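Local coordinates for protein kinase domain-containing protein (Chaetomium thermophilum, PDB 6Z3U) that probably phosphorylates serine and threonine residues, including those of the RNA polymerase II tail, as the cyclin-dependent kinase of the CAK complex, at residues K123-A128 and D165-L170; A87-Y92 and S159-K164; N153-I158 and L170-L175; A138-K143 and F239-S244. One frame throughout, in Å; residues are numbered along the deposited sequence.

Overall arrangement
Contacts 1 and 3 both use strand 168-172 of the N-lobe sheet and share L170: contact 1 ties it to strand 118-124 at the cyclin side, contact 3 to strand 157-162 near the catalytic cleft. Their centres lie about 17 Å apart. Contact 2 packs the N-terminal helix 80-89 against the outer strand 157-162 and meets contact 1 through the bond N169 N to F161 O. Contacts 3 and 4 are buried: the former is apolar, with backbone bonds and one carboxylate-to-backbone bond, and the latter joins a glutamate firmly, and an arginine weakly, to the DFG backbone. Contacts 1 and 2 are only partly buried, with lysine chains and polar ends at their margins. L142 links contact 4 to the sheet by packing on L168 and L170.

Contact 1. Residues K123-A128 and D165-L170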
# COMPACT_ATOMS: atom_id res chain seq x y z
N LYS B 123 -7.71 -18.14 5.34
CA LYS B 123 -6.58 -18.51 6.19
C LYS B 123 -5.38 -18.67 5.26
O LYS B 123 -5.24 -19.68 4.57
CB LYS B 123 -6.87 -19.79 6.97
CG LYS B 123 -5.75 -20.18 7.93
CD LYS B 123 -6.25 -21.13 9.00
CE LYS B 123 -5.18 -21.40 10.05
NZ LYS B 123 -5.72 -22.17 11.21
N ILE B 124 -4.52 -17.66 5.26
CA ILE B 124 -3.33 -17.66 4.42
C ILE B 124 -2.27 -18.49 5.11
O ILE B 124 -1.89 -18.21 6.25
CB ILE B 124 -2.84 -16.23 4.16
CG1 ILE B 124 -3.94 -15.39 3.53
CG2 ILE B 124 -1.61 -16.25 3.25
CD1 ILE B 124 -3.63 -13.90 3.49
N LYS B 125 -1.79 -19.53 4.44
CA LYS B 125 -0.75 -20.38 5.00
C LYS B 125 0.56 -19.63 4.83
O LYS B 125 1.18 -19.68 3.76
CB LYS B 125 -0.73 -21.74 4.33
CG LYS B 125 -2.07 -22.46 4.37
CD LYS B 125 -1.96 -23.90 3.87
CE LYS B 125 -3.30 -24.61 3.92
NZ LYS B 125 -3.18 -26.07 3.66
N VAL B 126 0.98 -18.92 5.88
CA VAL B 126 2.18 -18.10 5.83
C VAL B 126 3.36 -18.89 5.29
O VAL B 126 4.28 -18.32 4.69
CB VAL B 126 2.48 -17.52 7.24
CG1 VAL B 126 3.96 -17.64 7.60
CG2 VAL B 126 2.03 -16.06 7.30
N GLN B 127 3.36 -20.21 5.47
CA GLN B 127 4.39 -21.08 4.93
C GLN B 127 3.76 -21.84 3.76
O GLN B 127 3.05 -22.83 3.97
CB GLN B 127 4.95 -22.03 5.99
CG GLN B 127 3.92 -22.80 6.82
CD GLN B 127 3.38 -22.02 8.00
OE1 GLN B 127 4.09 -21.21 8.61
NE2 GLN B 127 2.13 -22.28 8.36
N ALA B 128 4.01 -21.36 2.54
CA ALA B 128 3.46 -21.96 1.33
C ALA B 128 4.57 -22.16 0.30
O ALA B 128 4.58 -21.58 -0.79
CB ALA B 128 2.33 -21.11 0.76
N ASP B 165 -1.49 -21.00 15.10
CA ASP B 165 -0.39 -21.64 14.38
C ASP B 165 0.45 -20.64 13.59
O ASP B 165 1.10 -21.02 12.61
CB ASP B 165 -0.94 -22.72 13.44
CG ASP B 165 -1.83 -22.17 12.36
OD1 ASP B 165 -2.62 -21.23 12.64
OD2 ASP B 165 -1.76 -22.66 11.21
N GLN B 166 0.45 -19.37 14.00
CA GLN B 166 1.25 -18.33 13.36
C GLN B 166 0.90 -18.19 11.88
O GLN B 166 1.77 -17.96 11.03
CB GLN B 166 2.74 -18.59 13.55
CG GLN B 166 3.15 -18.73 15.01
CD GLN B 166 2.78 -17.51 15.84
OE1 GLN B 166 3.19 -16.39 15.53
NE2 GLN B 166 1.99 -17.73 16.89
N ASN B 167 -0.38 -18.32 11.56
CA ASN B 167 -0.88 -18.12 10.21
C ASN B 167 -1.68 -16.82 10.14
O ASN B 167 -2.18 -16.32 11.15
CB ASN B 167 -1.76 -19.30 9.76
CG ASN B 167 -0.96 -20.38 9.07
OD1 ASN B 167 0.27 -20.39 9.13
ND2 ASN B 167 -1.65 -21.29 8.40
N LEU B 168 -1.79 -16.29 8.93
CA LEU B 168 -2.47 -15.02 8.69
C LEU B 168 -3.91 -15.29 8.26
O LEU B 168 -4.16 -16.15 7.41
CB LEU B 168 -1.74 -14.21 7.63
CG LEU B 168 -2.25 -12.79 7.39
CD1 LEU B 168 -2.12 -11.96 8.65
CD2 LEU B 168 -1.50 -12.15 6.24
N ASN B 169 -4.84 -14.55 8.84
CA ASN B 169 -6.26 -14.72 8.55
C ASN B 169 -6.86 -13.39 8.11
O ASN B 169 -6.63 -12.36 8.76
CB ASN B 169 -7.02 -15.24 9.78
CG ASN B 169 -6.50 -16.59 10.25
OD1 ASN B 169 -5.57 -16.66 11.05
ND2 ASN B 169 -7.10 -17.66 9.74
N LEU B 170 -7.61 -13.42 7.02
CA LEU B 170 -8.29 -12.25 6.49
C LEU B 170 -9.79 -12.46 6.59
O LEU B 170 -10.33 -13.38 5.97
CB LEU B 170 -7.90 -11.99 5.04
CG LEU B 170 -6.41 -11.86 4.73
CD1 LEU B 170 -6.21 -11.52 3.26
CD2 LEU B 170 -5.76 -10.81 5.62
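I124 and L168 join two central strands, 118-124 and 168-172, of the antiparallel N-lobe sheet of the kinase. I124 N donates to L168 O at 2.7 Å, and L168 N returns a longer bond of 3.3 Å to I124 O. The neighbouring K123-N169 pair is non-hydrogen-bonded, and beyond I124 the first strand gives way to loop.

Apolar groups gather on the side of the sheet turned toward helix 136-148, where L142 touches both L168 and L170. The CD1 methyl of I124 reaches L170 CD1 at 3.5 Å and L168 CD2 at 3.9 Å. Further along, V126 lies against L168 and also packs on F173 of the cyclin chain.

On the face carrying K123 and N169, the methylenes of K123 lie along the N169 amide. With CG anti to the backbone N (chi1 -176°) and the rest extended, the chain carries its amine to the loop, where NZ forms a salt bridge with D165 OD1 at 3.5 Å. That carboxylate oxygen is also held by S163 OG.

At the loop end the Q127 and N167 amides meet with planes 26° apart. OE1 of Q127 is taken by R376 of the cyclin chain, while its NE2 makes a weak bond to N167 OD1 at 2.8 Å.

Contact 2. Residues A87-Y92 and S159-K164; sequences AEKRKY and SVFSSK
The end of the N-terminal helix 80-89 lies against strand 157-162, an edge strand of the N-lobe sheet, with K89 laid over the ring of F161. The K89 CB group makes a CH-pi contact 3.9 Å from the F161 ring centroid, 24° off the normal and displaced toward the rim. The two side chains cross at about a right angle, and K89 CG lies 3.4 Å from F161 CE1. A chi1 of 62° sets the phenyl group between its own backbone N and carbonyl carbon, facing the helix.

A type I beta turn from K89 to Y92 then carries the chain out of the helix into strand 92-99, the opposite edge of the five-stranded sheet. Just before this turn, E88 OE1 accepts a hydrogen bond from S159 OG at 3.0 Å, on its anti side and 25° out of the carboxylate plane. The other oxygen, OE2, forms a long salt bridge with K91 NZ. Past the turn, the Y92 ring approaches S159 obliquely, CE1 to CB 3.9 Å.

At the far end the extended K89 chain brings NZ to 3.6 Å from S163 OG, a hydroxyl whose stronger partner is D165. K89 NZ also lies 3.7 Å from K164 NZ, a pairing of like charges to which K123 adds a third amine near K164.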
# COMPACT_ATOMS: atom_id res chain seq x y z
N ALA B 87 -8.70 -12.13 21.09
CA ALA B 87 -9.98 -11.45 21.26
C ALA B 87 -10.61 -11.10 19.92
O ALA B 87 -11.84 -11.13 19.78
CB ALA B 87 -9.79 -10.18 22.10
N GLU B 88 -9.79 -10.77 18.92
CA GLU B 88 -10.31 -10.46 17.59
C GLU B 88 -10.73 -11.72 16.85
O GLU B 88 -11.72 -11.71 16.10
CB GLU B 88 -9.26 -9.70 16.78
CG GLU B 88 -9.80 -9.06 15.52
CD GLU B 88 -10.72 -7.89 15.81
OE1 GLU B 88 -11.52 -7.53 14.92
OE2 GLU B 88 -10.63 -7.33 16.92
N LYS B 89 -10.00 -12.82 17.03
CA LYS B 89 -10.40 -14.08 16.42
C LYS B 89 -11.71 -14.58 17.01
O LYS B 89 -12.48 -15.27 16.31
CB LYS B 89 -9.29 -15.12 16.59
CG LYS B 89 -9.60 -16.45 15.93
CD LYS B 89 -8.40 -17.38 15.97
CE LYS B 89 -8.66 -18.68 15.22
NZ LYS B 89 -7.57 -19.67 15.42
N ARG B 90 -11.99 -14.26 18.27
CA ARG B 90 -13.26 -14.65 18.89
C ARG B 90 -14.44 -13.91 18.28
O ARG B 90 -15.58 -14.37 18.43
CB ARG B 90 -13.22 -14.40 20.40
CG ARG B 90 -12.67 -15.57 21.21
CD ARG B 90 -12.92 -15.40 22.71
NE ARG B 90 -11.94 -14.53 23.36
CZ ARG B 90 -12.15 -13.26 23.70
NH1 ARG B 90 -13.31 -12.67 23.47
NH2 ARG B 90 -11.17 -12.57 24.29
N LYS B 91 -14.21 -12.78 17.61
CA LYS B 91 -15.31 -12.01 17.05
C LYS B 91 -16.01 -12.73 15.91
O LYS B 91 -17.17 -12.43 15.62
CB LYS B 91 -14.80 -10.64 16.58
CG LYS B 91 -14.97 -9.55 17.63
CD LYS B 91 -14.48 -8.20 17.13
CE LYS B 91 -14.44 -7.19 18.27
NZ LYS B 91 -13.83 -5.89 17.86
N TYR B 92 -15.34 -13.69 15.27
CA TYR B 92 -15.88 -14.36 14.10
C TYR B 92 -15.78 -15.86 14.31
O TYR B 92 -14.72 -16.38 14.67
CB TYR B 92 -15.12 -13.93 12.84
CG TYR B 92 -15.14 -12.43 12.66
CD1 TYR B 92 -14.03 -11.66 13.00
CD2 TYR B 92 -16.26 -11.78 12.17
CE1 TYR B 92 -14.04 -10.28 12.86
CE2 TYR B 92 -16.28 -10.40 12.02
CZ TYR B 92 -15.17 -9.66 12.36
OH TYR B 92 -15.19 -8.29 12.22
N SER B 159 -11.54 -7.44 8.83
CA SER B 159 -10.63 -7.53 9.96
C SER B 159 -9.46 -8.42 9.59
O SER B 159 -9.49 -9.14 8.59
CB SER B 159 -11.35 -8.07 11.20
OG SER B 159 -10.45 -8.28 12.27
N VAL B 160 -8.41 -8.35 10.41
CA VAL B 160 -7.22 -9.18 10.26
C VAL B 160 -6.77 -9.62 11.64
O VAL B 160 -6.73 -8.82 12.57
CB VAL B 160 -6.08 -8.43 9.55
CG1 VAL B 160 -4.85 -9.32 9.41
CG2 VAL B 160 -6.53 -7.94 8.18
N PHE B 161 -6.44 -10.91 11.77
CA PHE B 161 -5.93 -11.43 13.03
C PHE B 161 -4.98 -12.58 12.73
O PHE B 161 -5.06 -13.22 11.67
CB PHE B 161 -7.06 -11.90 13.95
CG PHE B 161 -7.89 -13.02 13.38
CD1 PHE B 161 -7.49 -14.34 13.52
CD2 PHE B 161 -9.07 -12.75 12.72
CE1 PHE B 161 -8.25 -15.37 13.00
CE2 PHE B 161 -9.84 -13.77 12.19
CZ PHE B 161 -9.43 -15.08 12.33
N SER B 162 -4.09 -12.86 13.67
CA SER B 162 -3.12 -13.93 13.55
C SER B 162 -3.64 -15.17 14.27
O SER B 162 -4.28 -15.08 15.32
CB SER B 162 -1.77 -13.51 14.13
OG SER B 162 -1.89 -13.17 15.50
N SER B 163 -3.37 -16.34 13.69
CA SER B 163 -3.87 -17.60 14.20
C SER B 163 -2.92 -18.18 15.24
O SER B 163 -1.77 -17.74 15.39
CB SER B 163 -4.07 -18.59 13.04
OG SER B 163 -4.48 -19.86 13.51
N LYS B 164 -3.40 -19.19 15.97
CA LYS B 164 -2.57 -19.85 16.97
C LYS B 164 -1.35 -20.50 16.33
O LYS B 164 -0.27 -20.54 16.94
CB LYS B 164 -3.39 -20.88 17.75
CG LYS B 164 -3.79 -22.16 16.99
CD LYS B 164 -4.92 -21.92 15.99
CE LYS B 164 -5.35 -23.22 15.32
NZ LYS B 164 -6.47 -23.00 14.36

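Contact 3. Residues N153-I158 and L170-L175; sequences NIIGLI and LVLEYL
L157 and L172 meet by their methyl groups, L157 CD1 standing 3.5 Å from L172 CD2, as the non-hydrogen-bonded pair of two antiparallel strands. Their side chains cross obliquely on one face of the sheet. L157 has CG anti to the backbone N (chi1 -178°), whereas L172 has its CG beside the backbone N (chi1 -61°). The same L157 CD1 also touches L170 CB at 3.9 Å. I158 and V171 pack beside this pair, with I158 CB 4.0 Å from V171 CG1, and Y92 touches both of them. Their backbones are tied by a bond from I158 N to V171 O at 2.7 Å.

Toward the other end E173 and G156 grip each other twice. E173 N donates to G156 O at 2.9 Å, and its extended side chain runs alongside G156 and accepts from G156 N. The carboxylate oxygen OE1 receives that N-H at 3.1 Å on its anti side, 16° out of plane, while OE2 is engaged by a salt bridge to K235. Next to this clasp, CD1 of I155 reaches CD1 of L175 at 4.0 Å, extending the apolar packing beyond the paired strands.

No other protein chain touches these segments. Hairpin 157-162/168-172 is typical of the protein kinase N-lobe, where its second strand leads into the hinge; L172, which touches K122, probably occupies the gatekeeper position.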
# COMPACT_ATOMS: atom_id res chain seq x y z
N ASN B 153 -17.49 -1.44 -4.73
CA ASN B 153 -17.05 -2.37 -5.76
C ASN B 153 -15.64 -2.90 -5.52
O ASN B 153 -15.00 -3.41 -6.45
CB ASN B 153 -17.14 -1.71 -7.14
CG ASN B 153 -18.55 -1.26 -7.47
OD1 ASN B 153 -18.82 -0.07 -7.58
ND2 ASN B 153 -19.45 -2.22 -7.62
N ILE B 154 -15.14 -2.79 -4.29
CA ILE B 154 -13.88 -3.40 -3.88
C ILE B 154 -14.17 -4.31 -2.70
O ILE B 154 -14.84 -3.89 -1.74
CB ILE B 154 -12.82 -2.34 -3.51
CG1 ILE B 154 -12.59 -1.37 -4.67
CG2 ILE B 154 -11.52 -3.03 -3.13
CD1 ILE B 154 -11.79 -1.95 -5.82
N ILE B 155 -13.67 -5.54 -2.76
CA ILE B 155 -13.93 -6.50 -1.69
C ILE B 155 -13.47 -5.91 -0.37
O ILE B 155 -12.34 -5.43 -0.23
CB ILE B 155 -13.24 -7.84 -1.98
CG1 ILE B 155 -13.68 -8.89 -0.96
CG2 ILE B 155 -11.73 -7.68 -1.96
CD1 ILE B 155 -13.16 -10.27 -1.27
N GLY B 156 -14.36 -5.92 0.63
CA GLY B 156 -14.08 -5.28 1.90
C GLY B 156 -13.30 -6.19 2.83
O GLY B 156 -13.70 -7.33 3.07
N LEU B 157 -12.20 -5.67 3.35
CA LEU B 157 -11.42 -6.37 4.37
C LEU B 157 -11.98 -5.97 5.73
O LEU B 157 -11.74 -4.86 6.21
CB LEU B 157 -9.94 -6.03 4.25
CG LEU B 157 -9.00 -6.73 5.23
CD1 LEU B 157 -9.04 -8.23 5.05
CD2 LEU B 157 -7.58 -6.22 5.07
N ILE B 158 -12.75 -6.87 6.34
CA ILE B 158 -13.44 -6.54 7.59
C ILE B 158 -12.46 -6.48 8.75
O ILE B 158 -12.53 -5.58 9.59
CB ILE B 158 -14.57 -7.54 7.85
CG1 ILE B 158 -15.69 -7.34 6.83
CG2 ILE B 158 -15.08 -7.40 9.28
CD1 ILE B 158 -16.68 -8.47 6.76
N LEU B 170 -7.61 -13.42 7.02
CA LEU B 170 -8.29 -12.25 6.49
C LEU B 170 -9.79 -12.46 6.59
O LEU B 170 -10.33 -13.38 5.97
CB LEU B 170 -7.90 -11.99 5.04
CG LEU B 170 -6.41 -11.86 4.73
CD1 LEU B 170 -6.21 -11.52 3.26
CD2 LEU B 170 -5.76 -10.81 5.62
N VAL B 171 -10.46 -11.60 7.34
CA VAL B 171 -11.92 -11.61 7.44
C VAL B 171 -12.44 -10.70 6.35
O VAL B 171 -12.28 -9.48 6.41
CB VAL B 171 -12.39 -11.17 8.83
CG1 VAL B 171 -13.89 -11.35 8.95
CG2 VAL B 171 -11.66 -11.94 9.92
N LEU B 172 -13.07 -11.30 5.33
CA LEU B 172 -13.44 -10.59 4.12
C LEU B 172 -14.95 -10.61 3.93
O LEU B 172 -15.67 -11.40 4.55
CB LEU B 172 -12.77 -11.21 2.89
CG LEU B 172 -11.24 -11.20 2.87
CD1 LEU B 172 -10.72 -12.26 1.92
CD2 LEU B 172 -10.74 -9.83 2.45
N GLU B 173 -15.41 -9.73 3.05
CA GLU B 173 -16.81 -9.72 2.65
C GLU B 173 -17.21 -11.09 2.12
O GLU B 173 -16.46 -11.73 1.39
CB GLU B 173 -17.04 -8.66 1.57
CG GLU B 173 -18.14 -7.66 1.88
CD GLU B 173 -18.36 -6.67 0.75
OE1 GLU B 173 -17.41 -5.92 0.43
OE2 GLU B 173 -19.47 -6.65 0.18
N TYR B 174 -18.40 -11.54 2.51
CA TYR B 174 -18.94 -12.81 2.02
C TYR B 174 -19.65 -12.57 0.69
O TYR B 174 -20.66 -11.85 0.64
CB TYR B 174 -19.88 -13.42 3.05
CG TYR B 174 -20.43 -14.77 2.64
CD1 TYR B 174 -19.58 -15.87 2.51
CD2 TYR B 174 -21.78 -14.95 2.40
CE1 TYR B 174 -20.07 -17.11 2.14
CE2 TYR B 174 -22.28 -16.19 2.03
CZ TYR B 174 -21.42 -17.26 1.90
OH TYR B 174 -21.90 -18.50 1.54
N LEU B 175 -19.12 -13.17 -0.37
CA LEU B 175 -19.62 -12.98 -1.74
C LEU B 175 -20.05 -14.34 -2.29
O LEU B 175 -19.26 -15.02 -2.97
CB LEU B 175 -18.55 -12.34 -2.61
CG LEU B 175 -17.90 -11.09 -2.01
CD1 LEU B 175 -16.77 -10.58 -2.89
CD2 LEU B 175 -18.94 -10.00 -1.78

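Contact 4. Residues A138-K143 and F239-S244; sequences AVRELK and FGLARS
E141 and F239 form the firm, buried half of this contact. The backbone N of F239 donates a nearly straight hydrogen bond to E141 OE2 at 3.1 Å, with an angle of 171° at the hydrogen, reaching the oxygen from above the carboxylate plane. The other oxygen, OE1, makes a salt bridge with K122, so each oxygen has a partner. The F239 ring leads away from E141 to pack on L145 and L148 of helix 136-148 and stands edge-to-face with H218.

These are the features of an active-like kinase: helix 136-148 is the C-helix, swung in so that its glutamate meets the lysine of strand 118-124, and F239 and G240 belong to the DFG motif. The packing of F239 between L145 and H218 is consistent with an assembled regulatory spine.

R140 holds the less buried side. Its chain, extended from CG to NE, passes along the type I turn F239-A242, with CB 3.5 Å from F239 O. The guanidinium meets G240 O at its edge, but the NH1 bond is weak, at 3.3 Å. L241 CD2 merely touches NH1 at 3.8 Å, and F150 of the cyclin chain packs on this arginine. Under the cyclin chain, K143 NZ lies 3.7 Å from S244 OG without bonding to it; the amine bonds to A146 O of that chain, and the hydroxyl to Y144 OH.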
# COMPACT_ATOMS: atom_id res chain seq x y z
N ALA B 138 0.60 -11.92 -0.24
CA ALA B 138 0.04 -11.70 1.09
C ALA B 138 0.29 -10.27 1.56
O ALA B 138 -0.62 -9.61 2.07
CB ALA B 138 0.64 -12.70 2.08
N VAL B 139 1.52 -9.78 1.40
CA VAL B 139 1.85 -8.43 1.82
C VAL B 139 1.01 -7.41 1.05
O VAL B 139 0.50 -6.44 1.63
CB VAL B 139 3.35 -8.17 1.65
CG1 VAL B 139 3.67 -6.71 1.89
CG2 VAL B 139 4.15 -9.05 2.59
N ARG B 140 0.87 -7.61 -0.26
CA ARG B 140 0.14 -6.65 -1.08
C ARG B 140 -1.33 -6.60 -0.70
O ARG B 140 -1.91 -5.52 -0.55
CB ARG B 140 0.31 -7.00 -2.56
CG ARG B 140 1.68 -6.66 -3.12
CD ARG B 140 1.96 -7.37 -4.44
NE ARG B 140 3.22 -6.92 -5.03
CZ ARG B 140 3.96 -7.64 -5.87
NH1 ARG B 140 3.59 -8.87 -6.21
NH2 ARG B 140 5.08 -7.13 -6.35
N GLU B 141 -1.96 -7.77 -0.56
CA GLU B 141 -3.37 -7.80 -0.17
C GLU B 141 -3.58 -7.10 1.16
O GLU B 141 -4.50 -6.29 1.32
CB GLU B 141 -3.87 -9.24 -0.11
CG GLU B 141 -4.02 -9.91 -1.47
CD GLU B 141 -5.38 -10.58 -1.65
OE1 GLU B 141 -5.58 -11.67 -1.07
OE2 GLU B 141 -6.23 -10.02 -2.38
N LEU B 142 -2.71 -7.39 2.14
CA LEU B 142 -2.86 -6.79 3.46
C LEU B 142 -2.77 -5.27 3.40
O LEU B 142 -3.49 -4.57 4.11
CB LEU B 142 -1.80 -7.36 4.40
CG LEU B 142 -2.15 -7.50 5.88
CD1 LEU B 142 -3.48 -8.21 6.05
CD2 LEU B 142 -1.05 -8.26 6.60
N LYS B 143 -1.88 -4.75 2.55
CA LYS B 143 -1.68 -3.31 2.46
C LYS B 143 -2.81 -2.63 1.70
O LYS B 143 -3.42 -1.68 2.21
CB LYS B 143 -0.33 -3.03 1.79
CG LYS B 143 -0.04 -1.55 1.54
CD LYS B 143 1.25 -1.37 0.74
CE LYS B 143 1.56 0.10 0.49
NZ LYS B 143 2.73 0.28 -0.41
N PHE B 239 -5.80 -8.80 -5.18
CA PHE B 239 -4.84 -7.71 -5.20
C PHE B 239 -3.40 -8.19 -5.01
O PHE B 239 -2.53 -7.40 -4.65
CB PHE B 239 -5.19 -6.66 -4.14
CG PHE B 239 -6.21 -5.66 -4.60
CD1 PHE B 239 -7.56 -5.96 -4.60
CD2 PHE B 239 -5.81 -4.40 -5.02
CE1 PHE B 239 -8.49 -5.03 -5.03
CE2 PHE B 239 -6.74 -3.46 -5.43
CZ PHE B 239 -8.08 -3.78 -5.44
N GLY B 240 -3.14 -9.48 -5.26
CA GLY B 240 -1.83 -10.04 -5.01
C GLY B 240 -0.73 -9.50 -5.89
O GLY B 240 0.45 -9.72 -5.59
N LEU B 241 -1.08 -8.78 -6.96
CA LEU B 241 -0.09 -8.18 -7.85
C LEU B 241 -0.14 -6.66 -7.83
O LEU B 241 0.56 -6.02 -8.63
CB LEU B 241 -0.29 -8.70 -9.28
CG LEU B 241 0.22 -10.10 -9.59
CD1 LEU B 241 0.02 -10.43 -11.05
CD2 LEU B 241 1.69 -10.23 -9.22
N ALA B 242 -0.92 -6.07 -6.94
CA ALA B 242 -1.11 -4.63 -6.94
C ALA B 242 0.18 -3.91 -6.53
O ALA B 242 1.09 -4.50 -5.94
CB ALA B 242 -2.24 -4.24 -5.98
N ARG B 243 0.24 -2.63 -6.87
CA ARG B 243 1.37 -1.80 -6.48
C ARG B 243 0.96 -0.33 -6.53
O ARG B 243 0.15 0.07 -7.37
CB ARG B 243 2.57 -2.04 -7.42
CG ARG B 243 3.89 -1.47 -6.91
CD ARG B 243 4.70 -0.87 -8.05
NE ARG B 243 6.10 -0.66 -7.67
CZ ARG B 243 6.53 0.37 -6.94
NH1 ARG B 243 5.68 1.28 -6.49
NH2 ARG B 243 7.82 0.47 -6.65
N SER B 244 1.54 0.46 -5.63
CA SER B 244 1.30 1.89 -5.62
C SER B 244 1.96 2.54 -6.82
O SER B 244 2.96 2.05 -7.35
CB SER B 244 1.83 2.52 -4.33
OG SER B 244 1.11 2.06 -3.20